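Side-chain contacts in hypothetical protein PH0832 (Pyrococcus horikoshii, PDB 2P9X), which is of unknown function but binds zinc ions and belongs to the Nitrosopumilus output domain family, with four copies in the assembly: residues H30-A33 with T34-G38; A83-L86 with E87-V90. One frame throughout, in Å; residues are numbered along the deposited sequence.

Contact 1: H30-A33 with T34-G38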
loop_
_atom_site.group_PDB
_atom_site.type_symbol
_atom_site.label_atom_id
_atom_site.label_comp_id
_atom_site.label_asym_id
_atom_site.label_seq_id
_atom_site.Cartn_x
_atom_site.Cartn_y
_atom_site.Cartn_z
ATOM N N HIS A 30 9.907 -7.147 -6.977
ATOM C CA HIS A 30 9.203 -6.139 -7.759
ATOM C C HIS A 30 10.111 -5.496 -8.804
ATOM O O HIS A 30 9.738 -5.375 -9.965
ATOM C CB HIS A 30 8.654 -5.065 -6.824
ATOM C CG HIS A 30 7.995 -3.926 -7.533
ATOM N ND1 HIS A 30 6.809 -4.062 -8.222
ATOM C CD2 HIS A 30 8.343 -2.622 -7.637
ATOM C CE1 HIS A 30 6.452 -2.890 -8.716
ATOM N NE2 HIS A 30 7.367 -1.998 -8.375
ATOM N N LEU A 31 11.309 -5.090 -8.399
ATOM C CA LEU A 31 12.231 -4.454 -9.345
ATOM C C LEU A 31 12.705 -5.417 -10.420
ATOM O O LEU A 31 12.914 -5.025 -11.563
ATOM C CB LEU A 31 13.446 -3.877 -8.610
ATOM C CG LEU A 31 13.138 -2.747 -7.623
ATOM C CD1 LEU A 31 14.421 -2.393 -6.877
ATOM C CD2 LEU A 31 12.583 -1.528 -8.359
ATOM N N ARG A 32 12.890 -6.676 -10.043
ATOM C CA ARG A 32 13.344 -7.698 -10.982
ATOM C C ARG A 32 12.280 -7.956 -12.036
ATOM O O ARG A 32 12.566 -7.973 -13.235
ATOM C CB ARG A 32 13.634 -9.003 -10.236
ATOM C CG ARG A 32 14.370 -10.062 -11.047
ATOM C CD ARG A 32 15.874 -9.993 -10.795
ATOM N NE ARG A 32 16.592 -9.264 -11.835
ATOM C CZ ARG A 32 17.801 -8.733 -11.681
ATOM N NH1 ARG A 32 18.439 -8.836 -10.523
ATOM N NH2 ARG A 32 18.382 -8.116 -12.696
ATOM N N ALA A 33 11.047 -8.153 -11.584
ATOM C CA ALA A 33 9.941 -8.439 -12.490
ATOM C C ALA A 33 9.505 -7.279 -13.380
ATOM O O ALA A 33 9.110 -7.490 -14.531
ATOM C CB ALA A 33 8.741 -8.955 -11.686
ATOM N N THR A 34 9.589 -6.052 -12.876
ATOM C CA THR A 34 9.141 -4.906 -13.656
ATOM C C THR A 34 10.207 -4.140 -14.425
ATOM O O THR A 34 9.897 -3.508 -15.438
ATOM C CB THR A 34 8.364 -3.903 -12.770
ATOM O OG1 THR A 34 9.258 -3.298 -11.824
ATOM C CG2 THR A 34 7.246 -4.622 -12.015
ATOM N N LEU A 35 11.453 -4.194 -13.967
ATOM C CA LEU A 35 12.527 -3.461 -14.639
ATOM C C LEU A 35 13.814 -4.256 -14.809
ATOM O O LEU A 35 14.824 -3.714 -15.267
ATOM C CB LEU A 35 12.842 -2.183 -13.859
ATOM C CG LEU A 35 11.729 -1.147 -13.690
ATOM C CD1 LEU A 35 12.121 -0.165 -12.601
ATOM C CD2 LEU A 35 11.469 -0.430 -15.011
ATOM N N ASN A 36 13.781 -5.535 -14.445
ATOM C CA ASN A 36 14.956 -6.390 -14.532
ATOM C C ASN A 36 16.145 -5.666 -13.907
ATOM O O ASN A 36 17.244 -5.629 -14.469
ATOM C CB ASN A 36 15.264 -6.742 -15.990
ATOM C CG ASN A 36 16.393 -7.745 -16.115
ATOM O OD1 ASN A 36 16.481 -8.697 -15.334
ATOM N ND2 ASN A 36 17.263 -7.543 -17.100
ATOM N N SER A 37 15.906 -5.083 -12.737
ATOM C CA SER A 37 16.937 -4.342 -12.022
ATOM C C SER A 37 16.955 -4.697 -10.547
ATOM O O SER A 37 16.012 -5.300 -10.031
ATOM C CB SER A 37 16.695 -2.836 -12.148
ATOM O OG SER A 37 16.736 -2.415 -13.499
ATOM N N GLY A 38 18.040 -4.308 -9.883
ATOM C CA GLY A 38 18.187 -4.533 -8.455
ATOM C C GLY A 38 18.131 -3.194 -7.738
ATOM O O GLY A 38 17.821 -2.169 -8.356
#
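T34 grips H30 O twice: its OG1 donates at 2.8 Å and its N at 3.0 Å, from opposite faces of that carbonyl's plane. The chi1 of 68° turns OG1 back over the preceding turn, above one face of the H30 imidazole, while T34 CG2 lies 3.8 Å from H30 CE1. The ring nitrogens are held by A52 O and by Y60 OH of the second subunit. A valine in place of T34 would probably cost H30 O its hydroxyl donor, leaving the backbone N-H to serve it. L35 N donates to L31 O at 2.9 Å, and both leucine side chains pack on A52 of helix 46-57. N36 then turns out of the helix with positive phi (48°). Its N makes a weak bond to R32 O, and its OD1 receives a weak one from R32 NH2 at 3.3 Å, with guanidinium and amide planes 65° apart. S37 N returns to L31 O at 3.2 Å, nearly straight, on the face opposite L35 N, and S37 OG donates to L35 O. G38 O rests 3.7 Å from L31 CD1. This is the C-terminal end of helix 23-35, closed by left-handed N36 and the S37-to-L31 bond.

Contact 2: A83-L86 with E87-V90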
loop_
_atom_site.group_PDB
_atom_site.type_symbol
_atom_site.label_atom_id
_atom_site.label_comp_id
_atom_site.label_asym_id
_atom_site.label_seq_id
_atom_site.Cartn_x
_atom_site.Cartn_y
_atom_site.Cartn_z
ATOM N N ALA A 83 20.251 17.193 0.484
ATOM C CA ALA A 83 19.249 16.586 -0.391
ATOM C C ALA A 83 17.892 16.397 0.297
ATOM O O ALA A 83 17.778 15.955 1.437
ATOM C CB ALA A 83 19.790 15.241 -0.887
ATOM N N ASN A 84 16.836 16.802 -0.450
ATOM C CA ASN A 84 15.463 16.580 0.010
ATOM C C ASN A 84 14.754 15.544 -0.875
ATOM O O ASN A 84 13.584 15.217 -0.712
ATOM C CB ASN A 84 14.720 17.913 -0.089
ATOM C CG ASN A 84 15.441 18.956 0.723
ATOM O OD1 ASN A 84 15.613 18.830 1.929
ATOM N ND2 ASN A 84 15.767 20.077 0.054
ATOM N N SER A 85 15.479 15.015 -1.856
ATOM C CA SER A 85 14.941 14.006 -2.762
ATOM C C SER A 85 16.055 13.020 -3.099
ATOM O O SER A 85 17.236 13.345 -2.975
ATOM C CB SER A 85 14.435 14.646 -4.056
ATOM O OG SER A 85 15.516 15.105 -4.849
ATOM N N LEU A 86 15.684 11.823 -3.533
ATOM C CA LEU A 86 16.682 10.823 -3.879
ATOM C C LEU A 86 17.553 11.313 -5.043
ATOM O O LEU A 86 18.752 11.033 -5.080
ATOM C CB LEU A 86 16.002 9.498 -4.241
ATOM C CG LEU A 86 16.910 8.288 -4.465
ATOM C CD1 LEU A 86 17.656 7.947 -3.178
ATOM C CD2 LEU A 86 16.064 7.107 -4.907
ATOM N N GLU A 87 16.954 12.045 -5.984
ATOM C CA GLU A 87 17.704 12.566 -7.128
ATOM C C GLU A 87 18.789 13.520 -6.652
ATOM O O GLU A 87 19.932 13.454 -7.114
ATOM C CB GLU A 87 16.785 13.298 -8.112
ATOM C CG GLU A 87 15.854 12.386 -8.875
ATOM C CD GLU A 87 14.489 12.275 -8.231
ATOM O OE1 GLU A 87 14.399 12.369 -6.989
ATOM O OE2 GLU A 87 13.506 12.087 -8.974
ATOM N N GLU A 88 18.428 14.412 -5.735
ATOM C CA GLU A 88 19.396 15.359 -5.194
ATOM C C GLU A 88 20.450 14.614 -4.384
ATOM O O GLU A 88 21.619 15.003 -4.363
ATOM C CB GLU A 88 18.705 16.385 -4.296
ATOM C CG GLU A 88 17.817 17.359 -5.039
ATOM C CD GLU A 88 17.106 18.328 -4.112
ATOM O OE1 GLU A 88 17.303 18.242 -2.879
ATOM O OE2 GLU A 88 16.344 19.174 -4.622
ATOM N N LEU A 89 20.032 13.539 -3.714
ATOM C CA LEU A 89 20.948 12.750 -2.895
ATOM C C LEU A 89 22.026 12.096 -3.755
ATOM O O LEU A 89 23.205 12.088 -3.391
ATOM C CB LEU A 89 20.179 11.672 -2.123
ATOM C CG LEU A 89 20.992 10.838 -1.128
ATOM C CD1 LEU A 89 21.445 11.717 0.036
ATOM C CD2 LEU A 89 20.153 9.669 -0.623
ATOM N N VAL A 90 21.620 11.542 -4.894
ATOM C CA VAL A 90 22.562 10.896 -5.798
ATOM C C VAL A 90 23.492 11.950 -6.386
ATOM O O VAL A 90 24.691 11.720 -6.537
ATOM C CB VAL A 90 21.817 10.155 -6.935
ATOM C CG1 VAL A 90 22.803 9.675 -7.991
ATOM C CG2 VAL A 90 21.054 8.966 -6.349
HETATM O O HOH W 1 16.173 21.151 -3.136
#
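S85 and E88 form the N-terminal cap of helix 86-97, S85 standing at the N-cap position. With chi1 at 71°, S85 OG is placed between its own backbone N and carbonyl carbon and accepts from E88 N at 3.1 Å, also lying against E88 CG. In a capping box the third helical residue would answer by taking the N-H of the N-cap residue itself; here the E88 carboxylate reaches one residue further back. E88 leaves its backbone with CG beside N and runs extended beyond it, carrying OE1 to N84 N at 2.9 Å. That bond is almost straight and meets OE1 on its anti side, 31° out of the carboxylate plane. The other oxygen, OE2, accepts from a water that in turn receives a weak bond from N84 ND2. Regular helical bonding starts at once, L89 N to S85 O and V90 N to L86 O, both at 2.9 Å. Beneath the polar cap A83 CB presses on the backbone of L89, only 3.4 Å from L89 CA, a close fit for two carbons. L86 CD1 touches L89 CD2 at 4.0 Å, and both leucines pack on I69 of helix 59-76, where E66 OE2 also takes L86 N. Within the cap the N-H groups of N84 and E88 thus find side-chain acceptors, while that of L86 is taken by E66 from helix 59-76. The E88 carboxylate, near the N-terminal end of the helix, is probably stabilised in its charged form by the N-H groups and the helix dipole.

Overall arrangement
From the N terminus, helix 3-19 and helix 23-35 come first, and contact 1 finishes the second of these, turning the chain toward helix 41-44. Helices 46-57 and 59-76 follow before contact 2 starts helix 86-97. Each contact is local, so neither encloses the other and they do not cross: they stand in series on opposite sides of the chain's centre, their centres 22 Å apart. Helix 46-57 borders both, meeting contact 1 through K48, A52 and L56 and contact 2 through P46, F49 and K50. Contact 1 also faces two further subunits, whereas no other chain of the assembly touches contact 2, which joins helix 86-97 to helices 3-19 and 59-76.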